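Local coordinates for Alpha/beta hydrolase fold protein (Chitinophaga pinensis, PDB 4PW0) that is of unassigned substrate but probably works as a serine hydrolase of the alpha/beta hydrolase fold, at residues S232-M237 / A260-F265; F227-S232 / S255-A260; D105-S110 / K129-G134; K141-F146 / T205-W210. All coordinates share one frame; numbering follows the deposited sequence. Where two conformers were deposited one is given.

Interaction 1 of 4, residues S232-M237 / A260-F265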
loop_
_atom_site.group_PDB
_atom_site.type_symbol
_atom_site.label_atom_id
_atom_site.label_comp_id
_atom_site.label_asym_id
_atom_site.label_seq_id
_atom_site.Cartn_x
_atom_site.Cartn_y
_atom_site.Cartn_z
ATOM N N SER A 232 8.326 -7.868 1.504
ATOM C CA SER A 232 7.814 -9.192 1.232
ATOM C C SER A 232 8.311 -10.255 2.198
ATOM O O SER A 232 7.602 -11.246 2.435
ATOM C CB SER A 232 8.154 -9.587 -0.205
ATOM O OG SER A 232 9.557 -9.515 -0.475
ATOM N N ASN A 233 9.506 -10.109 2.771
ATOM C CA ASN A 233 10.050 -11.111 3.689
ATOM C C ASN A 233 10.959 -10.516 4.754
ATOM O O ASN A 233 12.179 -10.537 4.650
ATOM C CB ASN A 233 10.770 -12.208 2.929
ATOM C CG ASN A 233 11.277 -13.273 3.831
ATOM O OD1 ASN A 233 10.782 -13.518 4.947
ATOM N ND2 ASN A 233 12.346 -13.929 3.334
ATOM N N ASP A 234 10.336 -9.997 5.812
ATOM C CA ASP A 234 11.045 -9.487 6.978
ATOM C C ASP A 234 11.274 -10.702 7.909
ATOM O O ASP A 234 10.357 -11.203 8.545
ATOM C CB ASP A 234 10.250 -8.389 7.678
ATOM C CG ASP A 234 10.919 -7.855 8.905
ATOM O OD1 ASP A 234 11.776 -8.528 9.487
ATOM O OD2 ASP A 234 10.551 -6.703 9.321
ATOM N N GLU A 235 12.513 -11.204 7.907
ATOM C CA GLU A 235 12.909 -12.353 8.738
ATOM C C GLU A 235 12.797 -12.105 10.246
ATOM O O GLU A 235 12.544 -13.028 11.039
ATOM C CB GLU A 235 14.374 -12.767 8.416
ATOM C CG GLU A 235 14.847 -13.987 9.196
ATOM C CD GLU A 235 16.183 -14.618 8.787
ATOM O OE1 GLU A 235 17.047 -13.985 8.133
ATOM O OE2 GLU A 235 16.360 -15.813 9.171
HETATM N N MSE A 236 13.059 -10.864 10.663
HETATM C CA MSE A 236 13.056 -10.512 12.069
HETATM C C MSE A 236 11.648 -10.496 12.651
HETATM O O MSE A 236 11.435 -10.926 13.782
HETATM C CB MSE A 236 13.716 -9.121 12.199
HETATM C CG MSE A 236 13.790 -8.634 13.636
HETATM SE SE MSE A 236 14.469 -6.806 13.748
HETATM C CE MSE A 236 16.222 -7.121 12.991
HETATM N N MSE A 237 10.706 -9.922 11.882
HETATM C CA MSE A 237 9.381 -9.602 12.393
HETATM C C MSE A 237 8.275 -10.484 11.826
HETATM O O MSE A 237 7.177 -10.467 12.400
HETATM C CB MSE A 237 9.033 -8.166 12.029
HETATM C CG MSE A 237 9.974 -7.117 12.605
HETATM SE SE MSE A 237 9.791 -7.002 14.553
HETATM C CE MSE A 237 11.061 -5.571 14.843
ATOM N N ALA A 260 11.718 -7.499 -0.832
ATOM C CA ALA A 260 12.277 -6.647 0.192
ATOM C C ALA A 260 12.148 -7.310 1.546
ATOM O O ALA A 260 11.473 -8.337 1.689
ATOM C CB ALA A 260 11.595 -5.297 0.146
ATOM N N ALA A 261 12.806 -6.728 2.550
ATOM C CA ALA A 261 12.890 -7.392 3.841
ATOM C C ALA A 261 12.677 -6.371 4.939
ATOM O O ALA A 261 11.876 -5.438 4.782
ATOM C CB ALA A 261 14.242 -8.118 3.958
ATOM N N HIS A 262 13.328 -6.559 6.078
ATOM C CA HIS A 262 13.097 -5.713 7.234
ATOM C C HIS A 262 13.355 -4.227 6.968
ATOM O O HIS A 262 12.716 -3.381 7.587
ATOM C CB HIS A 262 13.931 -6.256 8.380
ATOM C CG HIS A 262 13.824 -5.479 9.640
ATOM N ND1 HIS A 262 12.645 -5.314 10.336
ATOM C CD2 HIS A 262 14.764 -4.790 10.330
ATOM C CE1 HIS A 262 12.872 -4.577 11.406
ATOM N NE2 HIS A 262 14.136 -4.223 11.398
ATOM N N GLY A 263 14.273 -3.913 6.050
ATOM C CA GLY A 263 14.531 -2.561 5.661
ATOM C C GLY A 263 13.759 -2.071 4.466
ATOM O O GLY A 263 14.262 -1.279 3.663
ATOM N N SER A 264 12.503 -2.495 4.337
ATOM C CA SER A 264 11.663 -2.151 3.212
ATOM C C SER A 264 11.745 -0.683 2.751
ATOM O O SER A 264 11.900 -0.386 1.559
ATOM C CB SER A 264 10.186 -2.495 3.550
ATOM O OG SER A 264 9.703 -1.734 4.632
ATOM N N PHE A 265 11.585 0.246 3.687
ATOM C CA PHE A 265 11.559 1.659 3.314
ATOM C C PHE A 265 12.931 2.196 2.879
ATOM O O PHE A 265 12.988 3.162 2.137
ATOM C CB PHE A 265 10.847 2.562 4.327
ATOM C CG PHE A 265 11.519 2.860 5.636
ATOM C CD1 PHE A 265 12.600 2.191 6.148
ATOM C CD2 PHE A 265 10.978 3.903 6.404
ATOM C CE1 PHE A 265 13.175 2.523 7.382
ATOM C CE2 PHE A 265 11.546 4.216 7.630
ATOM C CZ PHE A 265 12.638 3.558 8.108
HETATM O O HOH W 1 14.605 -9.274 7.057
#

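Interaction 2 of 4, residues F227-S232 / S255-A260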
loop_
_atom_site.group_PDB
_atom_site.type_symbol
_atom_site.label_atom_id
_atom_site.label_comp_id
_atom_site.label_asym_id
_atom_site.label_seq_id
_atom_site.Cartn_x
_atom_site.Cartn_y
_atom_site.Cartn_z
ATOM N N PHE A 227 -0.658 3.771 9.182
ATOM C CA PHE A 227 -0.119 3.319 7.907
ATOM C C PHE A 227 0.984 2.320 8.231
ATOM O O PHE A 227 1.971 2.682 8.913
ATOM C CB PHE A 227 0.434 4.512 7.164
ATOM C CG PHE A 227 1.097 4.196 5.859
ATOM C CD1 PHE A 227 0.629 3.159 5.044
ATOM C CD2 PHE A 227 2.175 4.936 5.438
ATOM C CE1 PHE A 227 1.205 2.909 3.804
ATOM C CE2 PHE A 227 2.748 4.700 4.200
ATOM C CZ PHE A 227 2.294 3.667 3.406
ATOM N N VAL A 228 0.810 1.070 7.796
ATOM C CA VAL A 228 1.733 -0.026 8.133
ATOM C C VAL A 228 2.483 -0.361 6.836
ATOM O O VAL A 228 1.852 -0.665 5.826
ATOM C CB VAL A 228 0.979 -1.267 8.620
ATOM C CG1 VAL A 228 1.949 -2.382 8.915
ATOM C CG2 VAL A 228 0.110 -0.985 9.850
ATOM N N VAL A 229 3.814 -0.351 6.909
ATOM C CA VAL A 229 4.677 -0.660 5.755
ATOM C C VAL A 229 5.593 -1.838 6.113
ATOM O O VAL A 229 6.165 -1.925 7.218
ATOM C CB VAL A 229 5.536 0.558 5.381
ATOM C CG1 VAL A 229 6.574 0.227 4.308
ATOM C CG2 VAL A 229 4.651 1.707 4.938
ATOM N N GLN A 230 5.740 -2.752 5.161
ATOM C CA GLN A 230 6.605 -3.917 5.348
ATOM C C GLN A 230 7.067 -4.433 3.989
ATOM O O GLN A 230 6.435 -4.144 2.968
ATOM C CB GLN A 230 5.817 -4.955 6.154
ATOM C CG GLN A 230 6.518 -6.253 6.521
ATOM C CD GLN A 230 7.823 -6.026 7.239
ATOM O OE1 GLN A 230 8.810 -5.611 6.607
ATOM N NE2 GLN A 230 7.889 -6.316 8.522
ATOM N N GLY A 231 8.180 -5.166 3.987
ATOM C CA GLY A 231 8.630 -5.823 2.784
ATOM C C GLY A 231 8.048 -7.230 2.638
ATOM O O GLY A 231 7.426 -7.741 3.555
ATOM N N SER A 232 8.326 -7.868 1.504
ATOM C CA SER A 232 7.814 -9.192 1.232
ATOM C C SER A 232 8.311 -10.255 2.198
ATOM O O SER A 232 7.602 -11.246 2.435
ATOM C CB SER A 232 8.154 -9.587 -0.205
ATOM O OG SER A 232 9.557 -9.515 -0.475
ATOM N N SER A 255 0.772 -1.329 3.257
ATOM C CA SER A 255 1.565 -1.403 2.020
ATOM C C SER A 255 2.643 -2.466 2.185
ATOM O O SER A 255 3.404 -2.411 3.154
ATOM C CB SER A 255 2.267 -0.043 1.772
ATOM O OG SER A 255 1.418 1.005 1.270
ATOM N N LEU A 256 2.700 -3.415 1.251
ATOM C CA LEU A 256 3.801 -4.362 1.201
ATOM C C LEU A 256 4.616 -4.135 -0.074
ATOM O O LEU A 256 4.067 -3.971 -1.176
ATOM C CB LEU A 256 3.335 -5.811 1.238
ATOM C CG LEU A 256 2.495 -6.240 2.420
ATOM C CD1 LEU A 256 2.152 -7.714 2.315
ATOM C CD2 LEU A 256 3.189 -5.926 3.718
ATOM N N TYR A 257 5.936 -4.119 0.116
ATOM C CA TYR A 257 6.878 -3.796 -0.965
ATOM C C TYR A 257 7.604 -5.049 -1.492
ATOM O O TYR A 257 7.959 -5.920 -0.703
ATOM C CB TYR A 257 7.917 -2.747 -0.516
ATOM C CG TYR A 257 7.373 -1.398 -0.086
ATOM C CD1 TYR A 257 6.089 -0.984 -0.371
ATOM C CD2 TYR A 257 8.216 -0.491 0.562
ATOM C CE1 TYR A 257 5.608 0.281 -0.005
ATOM C CE2 TYR A 257 7.750 0.740 0.935
ATOM C CZ TYR A 257 6.488 1.131 0.677
ATOM O OH TYR A 257 6.065 2.401 1.078
ATOM N N PRO A 258 7.811 -5.117 -2.805
ATOM C CA PRO A 258 8.280 -6.390 -3.402
ATOM C C PRO A 258 9.748 -6.668 -3.199
ATOM O O PRO A 258 10.597 -5.749 -3.194
ATOM C CB PRO A 258 7.990 -6.178 -4.885
ATOM C CG PRO A 258 8.011 -4.681 -5.082
ATOM C CD PRO A 258 7.389 -4.137 -3.811
ATOM N N ASP A 259 10.055 -7.959 -3.085
ATOM C CA ASP A 259 11.451 -8.447 -3.027
ATOM C C ASP A 259 12.272 -7.639 -2.037
ATOM O O ASP A 259 13.395 -7.206 -2.342
ATOM C CB ASP A 259 12.114 -8.484 -4.397
ATOM C CG ASP A 259 13.432 -9.268 -4.378
ATOM O OD1 ASP A 259 13.537 -10.224 -3.595
ATOM O OD2 ASP A 259 14.287 -8.852 -5.178
ATOM N N ALA A 260 11.718 -7.499 -0.832
ATOM C CA ALA A 260 12.277 -6.647 0.192
ATOM C C ALA A 260 12.148 -7.310 1.546
ATOM O O ALA A 260 11.473 -8.337 1.689
ATOM C CB ALA A 260 11.595 -5.297 0.146
#

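Interaction 3 of 4, residues D105-S110 / K129-G134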
loop_
_atom_site.group_PDB
_atom_site.type_symbol
_atom_site.label_atom_id
_atom_site.label_comp_id
_atom_site.label_asym_id
_atom_site.label_seq_id
_atom_site.Cartn_x
_atom_site.Cartn_y
_atom_site.Cartn_z
ATOM N N ASP A 105 2.163 13.624 15.028
ATOM C CA ASP A 105 2.132 12.340 14.337
ATOM C C ASP A 105 3.396 11.574 14.749
ATOM O O ASP A 105 4.394 12.157 15.183
ATOM C CB ASP A 105 2.145 12.557 12.830
ATOM C CG ASP A 105 0.900 13.262 12.326
ATOM O OD1 ASP A 105 -0.229 12.966 12.826
ATOM O OD2 ASP A 105 1.048 14.049 11.360
ATOM N N VAL A 106 3.359 10.243 14.548
ATOM C CA VAL A 106 4.517 9.407 14.879
ATOM C C VAL A 106 4.847 8.448 13.734
ATOM O O VAL A 106 3.961 7.964 13.042
ATOM C CB VAL A 106 4.324 8.604 16.180
ATOM C CG1 VAL A 106 4.135 9.552 17.352
ATOM C CG2 VAL A 106 3.140 7.644 16.098
ATOM N N LEU A 107 6.152 8.177 13.621
ATOM C CA LEU A 107 6.666 7.176 12.666
ATOM C C LEU A 107 7.624 6.295 13.457
ATOM O O LEU A 107 8.609 6.777 14.009
ATOM C CB LEU A 107 7.405 7.860 11.513
ATOM C CG LEU A 107 8.026 6.954 10.421
ATOM C CD1 LEU A 107 8.426 7.842 9.246
ATOM C CD2 LEU A 107 9.207 6.273 10.914
ATOM N N GLY A 108 7.341 5.000 13.534
ATOM C CA GLY A 108 8.184 4.090 14.274
ATOM C C GLY A 108 8.685 2.985 13.346
ATOM O O GLY A 108 7.876 2.297 12.717
ATOM N N PHE A 109 10.012 2.789 13.345
ATOM C CA PHE A 109 10.637 1.713 12.576
ATOM C C PHE A 109 11.192 0.668 13.540
ATOM O O PHE A 109 11.966 0.999 14.434
ATOM C CB PHE A 109 11.764 2.319 11.727
ATOM C CG PHE A 109 12.593 1.303 10.931
ATOM C CD1 PHE A 109 11.998 0.217 10.326
ATOM C CD2 PHE A 109 13.963 1.495 10.752
ATOM C CE1 PHE A 109 12.748 -0.694 9.597
ATOM C CE2 PHE A 109 14.704 0.614 9.991
ATOM C CZ PHE A 109 14.092 -0.493 9.419
ATOM N N SER A 110 10.779 -0.598 13.367
ATOM C CA SER A 110 11.337 -1.749 14.091
ATOM C C SER A 110 11.023 -1.550 15.605
ATOM O O SER A 110 9.841 -1.381 15.940
ATOM C CB SER A 110 12.800 -1.902 13.745
ATOM O OG SER A 110 13.314 -3.029 14.447
ATOM N N LYS A 129 -1.763 10.770 13.838
ATOM C CA LYS A 129 -1.636 9.614 12.932
ATOM C C LYS A 129 -0.355 8.856 13.255
ATOM O O LYS A 129 0.611 9.414 13.788
ATOM C CB LYS A 129 -1.574 10.091 11.479
ATOM C CG LYS A 129 -2.847 10.834 11.037
ATOM C CD LYS A 129 -2.813 11.210 9.561
ATOM C CE LYS A 129 -3.942 12.079 9.152
ATOM N NZ LYS A 129 -4.017 12.475 7.751
ATOM N N ILE A 130 -0.366 7.582 12.872
ATOM C CA ILE A 130 0.718 6.653 13.202
ATOM C C ILE A 130 1.221 5.961 11.933
ATOM O O ILE A 130 0.424 5.455 11.141
ATOM C CB ILE A 130 0.198 5.568 14.161
ATOM C CG1 ILE A 130 -0.412 6.202 15.416
ATOM C CG2 ILE A 130 1.247 4.531 14.499
ATOM C CD1 ILE A 130 -1.096 5.187 16.312
ATOM N N ILE A 131 2.553 5.900 11.788
ATOM C CA ILE A 131 3.197 5.082 10.745
ATOM C C ILE A 131 4.053 4.027 11.445
ATOM O O ILE A 131 4.853 4.373 12.317
ATOM C CB ILE A 131 4.074 5.934 9.824
ATOM C CG1 ILE A 131 3.254 7.054 9.194
ATOM C CG2 ILE A 131 4.732 5.054 8.764
ATOM C CD1 ILE A 131 4.080 8.278 8.871
ATOM N N ILE A 132 3.875 2.761 11.057
ATOM C CA ILE A 132 4.613 1.628 11.592
ATOM C C ILE A 132 5.348 0.990 10.421
ATOM O O ILE A 132 4.705 0.577 9.456
ATOM C CB ILE A 132 3.707 0.592 12.273
ATOM C CG1 ILE A 132 2.980 1.201 13.448
ATOM C CG2 ILE A 132 4.520 -0.642 12.675
ATOM C CD1 ILE A 132 1.902 0.323 14.030
ATOM N N VAL A 133 6.667 0.889 10.538
ATOM C CA VAL A 133 7.500 0.266 9.494
ATOM C C VAL A 133 8.242 -0.905 10.109
ATOM O O VAL A 133 8.875 -0.749 11.155
ATOM C CB VAL A 133 8.511 1.244 8.895
ATOM C CG1 VAL A 133 9.295 0.592 7.779
ATOM C CG2 VAL A 133 7.820 2.524 8.449
ATOM N N GLY A 134 8.190 -2.072 9.469
ATOM C CA GLY A 134 9.054 -3.160 9.891
ATOM C C GLY A 134 8.857 -3.594 11.329
ATOM O O GLY A 134 9.858 -3.776 12.058
#

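Interaction 4 of 4, residues K141-F146 / T205-W210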
loop_
_atom_site.group_PDB
_atom_site.type_symbol
_atom_site.label_atom_id
_atom_site.label_comp_id
_atom_site.label_asym_id
_atom_site.label_seq_id
_atom_site.Cartn_x
_atom_site.Cartn_y
_atom_site.Cartn_z
ATOM N N LYS A 141 5.543 -14.875 18.215
ATOM C CA LYS A 141 6.497 -15.942 18.437
ATOM C C LYS A 141 7.829 -15.723 17.728
ATOM O O LYS A 141 8.869 -16.187 18.179
ATOM C CB LYS A 141 5.873 -17.283 18.017
ATOM C CG LYS A 141 4.537 -17.624 18.662
ATOM C CD LYS A 141 4.566 -17.590 20.185
ATOM C CE LYS A 141 3.330 -18.260 20.762
ATOM N NZ LYS A 141 3.164 -17.846 22.174
ATOM N N VAL A 142 7.822 -15.021 16.600
ATOM C CA VAL A 142 9.059 -14.850 15.836
ATOM C C VAL A 142 10.123 -14.141 16.686
ATOM O O VAL A 142 11.307 -14.392 16.512
ATOM C CB VAL A 142 8.810 -14.093 14.501
ATOM C CG1 VAL A 142 8.370 -12.663 14.747
ATOM C CG2 VAL A 142 10.027 -14.134 13.580
ATOM N N LEU A 143 9.708 -13.258 17.593
ATOM C CA LEU A 143 10.664 -12.511 18.383
ATOM C C LEU A 143 11.281 -13.367 19.492
ATOM O O LEU A 143 12.279 -12.969 20.059
ATOM C CB LEU A 143 10.026 -11.266 18.982
ATOM C CG LEU A 143 9.745 -10.176 17.925
ATOM C CD1 LEU A 143 8.969 -9.050 18.545
ATOM C CD2 LEU A 143 11.041 -9.651 17.276
ATOM N N HIS A 144 10.710 -14.548 19.777
ATOM C CA HIS A 144 11.351 -15.417 20.765
ATOM C C HIS A 144 12.734 -15.817 20.312
ATOM O O HIS A 144 13.608 -16.123 21.143
ATOM C CB HIS A 144 10.519 -16.689 20.996
ATOM C CG HIS A 144 9.141 -16.442 21.519
ATOM N ND1 HIS A 144 8.301 -17.467 21.898
ATOM C CD2 HIS A 144 8.427 -15.305 21.655
ATOM C CE1 HIS A 144 7.155 -16.959 22.296
ATOM N NE2 HIS A 144 7.195 -15.652 22.134
ATOM N N THR A 145 12.958 -15.838 19.006
ATOM C CA THR A 145 14.259 -16.180 18.438
ATOM C C THR A 145 15.088 -15.010 17.941
ATOM O O THR A 145 16.100 -15.173 17.275
ATOM C CB THR A 145 14.154 -17.243 17.381
ATOM O OG1 THR A 145 13.296 -16.814 16.357
ATOM C CG2 THR A 145 13.700 -18.622 18.046
ATOM N N PHE A 146 14.664 -13.812 18.322
ATOM C CA PHE A 146 15.415 -12.612 17.991
ATOM C C PHE A 146 16.868 -12.689 18.477
ATOM O O PHE A 146 17.750 -12.338 17.716
ATOM C CB PHE A 146 14.700 -11.352 18.525
ATOM C CG PHE A 146 15.440 -10.103 18.260
ATOM C CD1 PHE A 146 15.416 -9.560 17.025
ATOM C CD2 PHE A 146 16.136 -9.427 19.270
ATOM C CE1 PHE A 146 16.081 -8.393 16.750
ATOM C CE2 PHE A 146 16.792 -8.257 18.993
ATOM C CZ PHE A 146 16.785 -7.742 17.718
ATOM N N THR A 205 17.082 -6.977 24.897
ATOM C CA THR A 205 16.177 -7.477 25.916
ATOM C C THR A 205 14.725 -7.022 25.658
ATOM O O THR A 205 13.773 -7.813 25.693
ATOM C CB THR A 205 16.629 -7.015 27.321
ATOM O OG1 THR A 205 17.980 -7.422 27.509
ATOM C CG2 THR A 205 15.759 -7.636 28.396
ATOM N N ALA A 206 14.565 -5.723 25.376
ATOM C CA ALA A 206 13.264 -5.129 25.166
ATOM C C ALA A 206 12.547 -5.750 23.951
ATOM O O ALA A 206 11.317 -6.013 24.010
ATOM C CB ALA A 206 13.376 -3.627 25.014
ATOM N N ILE A 207 13.292 -5.975 22.875
ATOM C CA ILE A 207 12.690 -6.500 21.666
ATOM C C ILE A 207 12.252 -7.944 21.882
ATOM O O ILE A 207 11.141 -8.356 21.506
ATOM C CB ILE A 207 13.671 -6.397 20.506
ATOM C CG1 ILE A 207 13.868 -4.946 20.113
ATOM C CG2 ILE A 207 13.219 -7.209 19.309
ATOM C CD1 ILE A 207 15.109 -4.711 19.288
ATOM N N THR A 208 13.104 -8.724 22.517
ATOM C CA THR A 208 12.760 -10.121 22.793
ATOM C C THR A 208 11.515 -10.204 23.671
ATOM O O THR A 208 10.598 -11.007 23.399
ATOM C CB THR A 208 13.973 -10.835 23.459
ATOM O OG1 THR A 208 15.136 -10.720 22.608
ATOM C CG2 THR A 208 13.669 -12.321 23.657
ATOM N N ASN A 209 11.483 -9.394 24.712
ATOM C CA ASN A 209 10.336 -9.408 25.606
ATOM C C ASN A 209 9.042 -8.852 25.056
ATOM O O ASN A 209 7.962 -9.274 25.480
ATOM C CB ASN A 209 10.680 -8.799 26.966
ATOM C CG ASN A 209 11.435 -9.768 27.842
ATOM O OD1 ASN A 209 11.277 -10.981 27.761
ATOM N ND2 ASN A 209 12.283 -9.246 28.651
ATOM N N TRP A 210 9.118 -7.963 24.070
ATOM C CA TRP A 210 7.912 -7.552 23.350
ATOM C C TRP A 210 7.230 -8.796 22.788
ATOM O O TRP A 210 6.000 -8.864 22.786
ATOM C CB TRP A 210 8.283 -6.566 22.233
ATOM C CG TRP A 210 7.145 -6.022 21.436
ATOM C CD1 TRP A 210 6.758 -6.418 20.195
ATOM C CD2 TRP A 210 6.273 -4.951 21.796
ATOM N NE1 TRP A 210 5.703 -5.659 19.765
ATOM C CE2 TRP A 210 5.406 -4.732 20.710
ATOM C CE3 TRP A 210 6.140 -4.145 22.920
ATOM C CZ2 TRP A 210 4.452 -3.724 20.707
ATOM C CZ3 TRP A 210 5.185 -3.142 22.910
ATOM C CH2 TRP A 210 4.369 -2.934 21.803
#

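Interaction 1 of 4, residues S232-M237 / A260-F265
The imidazole of His-262 has selenomethionine Met-236 over one face, the Phe-109 ring, turned about 25° to it, against the other, and the carboxylate of Asp-234 at its edge, the arrangement expected of the histidine and acid loops of an alpha/beta hydrolase, where both residues would probably serve a Ser-His-Asp triad with Ser-110. Met-236 SE sits 3.8 Å from the ring centroid, displaced toward the rim, and the chain bends to lay CE over the same face. Met-237 reaches ND1 obliquely through CG. At the edge, His-262 ND1 donates to Asp-234 OD2 over 2.7 Å. The acceptor lies in the ring plane, yet OD2 is met on its syn side but 34° out of the carboxylate plane. Three further bonds steady the acid: Gln-230 NE2 also reaches OD2, while OD1 takes Met-237 N in an Asx motif and, weakly, Met-236 N. Between the two backbones, a water accepts from Glu-235 N and His-262 N. Nearer the strands, Ala-261 CB rests against Asn-233 O. The loops are joined again where Asn-233 N donates to Ala-260 O at 2.9 Å and Ala-260 N to Ser-232 OG at 3.0 Å.

Interaction 2 of 4, residues F227-S232 / S255-A260
This is a parallel pairing of neighbouring beta strands at the edge of the sheet within this chain, closing the beta-alpha-beta unit formed by strand 226-231, helix 240-248 and strand 252-257. Ser-255 N donates to Val-228 O, Gln-230 N to Ser-255 O, and Tyr-257 N to Gln-230 O at 2.9 Å, with Val-229, Gln-230 and Gly-231 facing Ser-255, Leu-256 and Tyr-257. On the face carrying Val-229 and Tyr-257, Val-229 CG1 meets the phenol ring obliquely, 3.6 Å from CE2. In the conformers modelled here, Ser-255 OG lies at the edge of the Phe-227 ring near CE1, while its hydrogen-bonding partner is Gln-275. On the other face Leu-256 CD2 packs on Gln-230 CB at 3.7 Å. The Gln-230 chain bends at chi2 (54°), which brings OE1 back to accept from Gly-231 N at 2.7 Å and helps fix the amide whose NE2 holds Asp-234. Gly-231 suits its place because a side chain there would run into Ala-260. Beyond the strands, Ser-232 meets the loop 258-260, its CB 3.7 Å from Tyr-257 O. Replacing Ser-232 with an alanine would probably leave Ala-260 N without its hydroxyl acceptor and that loop freer to shift. Helix 269-282 lies against Phe-227 and Tyr-257, helix 240-248 against Val-228 and Gln-230; strand 127-133 flanks 226-231, and an antiparallel strand of the second subunit continues the sheet past Ser-255 and Leu-256.

Interaction 3 of 4, residues D105-S110 / K129-G134
Leu-107 and Ile-131 meet at the apolar centre of two parallel strands in the alpha/beta hydrolase core, the first leading into what is probably the nucleophile elbow. Leu-107 CG lies 4.1 Å from Ile-131 CB, the side chains crossing at a slant. Along the same face, Val-133 CG1 touches the Phe-109 ring 3.7 Å from CD1; both side chains face helix 269-282 or the histidine loop, with Phe-272 against Val-133 and His-262 against Phe-109. On the reverse face Val-106 and Ile-130 run side by side, CG2 of the valine 3.9 Å from CG1 of the isoleucine, beneath Val-116 of helix 111-122. Gly-108 adds no side chain to that face. Between the strands, Val-106 and Gly-108 each donate through N and accept through O. The last of the series, Ser-110 N to Val-133 O at 2.9 Å, holds the strand end just where Ser-110 turns to positive phi (64°), the strained backbone of an elbow. Gly-134 also has positive phi, and a side chain there would press on Phe-109 CE1. At the opposite, polar end the Lys-129 chain extends to carbonyls near the C terminus, including that of Tyr-283. Asp-105 pairs through OD2 with Arg-128, while OD1, met on its anti side, accepts from Lys-129 N at 2.9 Å.

Interaction 4 of 4, residues K141-F146 / T205-W210
The 141-146 segment, helical in its torsions up to His-144 and entering helix 146-154 at Phe-146, comes nearest to helix 197-212 where Leu-143 CA and Thr-208 CA are 5.4 Å apart. Both belong to the mostly helical region between strands 127-133 and 226-231, consistent with the cap that alpha/beta hydrolases commonly insert there. Ile-207 lies between Phe-146 and Leu-143. Its CG2 stands almost squarely over the centre of the Phe-146 ring, 3.6 Å from the centroid and 8° off the normal, a CH-pi contact. Phe-146 has CG opposite its backbone N (chi1 178°), carrying the ring to the isoleucine. At the ring's edge lies Thr-208 OG1, 3.7 Å from CD2. Phe-45 meets the same ring edge-to-face. Leu-143 splits its branches: CD2 meets Ile-207 CG2 at 3.9 Å, and CD1 comes in the plane of the Trp-210 indole to its CD1 edge at 3.8 Å. An alanine in place of Phe-146 is likely to strip Ile-207 CG2 of its aromatic platform and open a gap between the segments. With Thr-208 OG1 bonded to Leu-204 O and Trp-210 NE1 to Ala-136 O, the join depends on apolar shape rather than paired polar groups.

Overall arrangement
From the N terminus, interaction 3 comes first, closing the crossover through helix 111-122 and setting Ser-110 at the C-terminal end of a central strand. Interaction 4 follows in series and closes the longest loop, 58 residues and largely helical, which ties the start of helix 146-154 to helix 197-212. Interactions 2 and 1 come last and cross, their segments alternating along the chain and sharing Ser-232 and Ala-260: the strand pair runs straight on into the acid and histidine loops. Val-229 N pairs with Ile-132 O, putting interactions 2 and 3 in one sheet. His-262 then reaches Ser-110, while Leu-143 and Val-142 of interaction 4 pack on the 236-237 backbone, tying the helical layer to the probable active site.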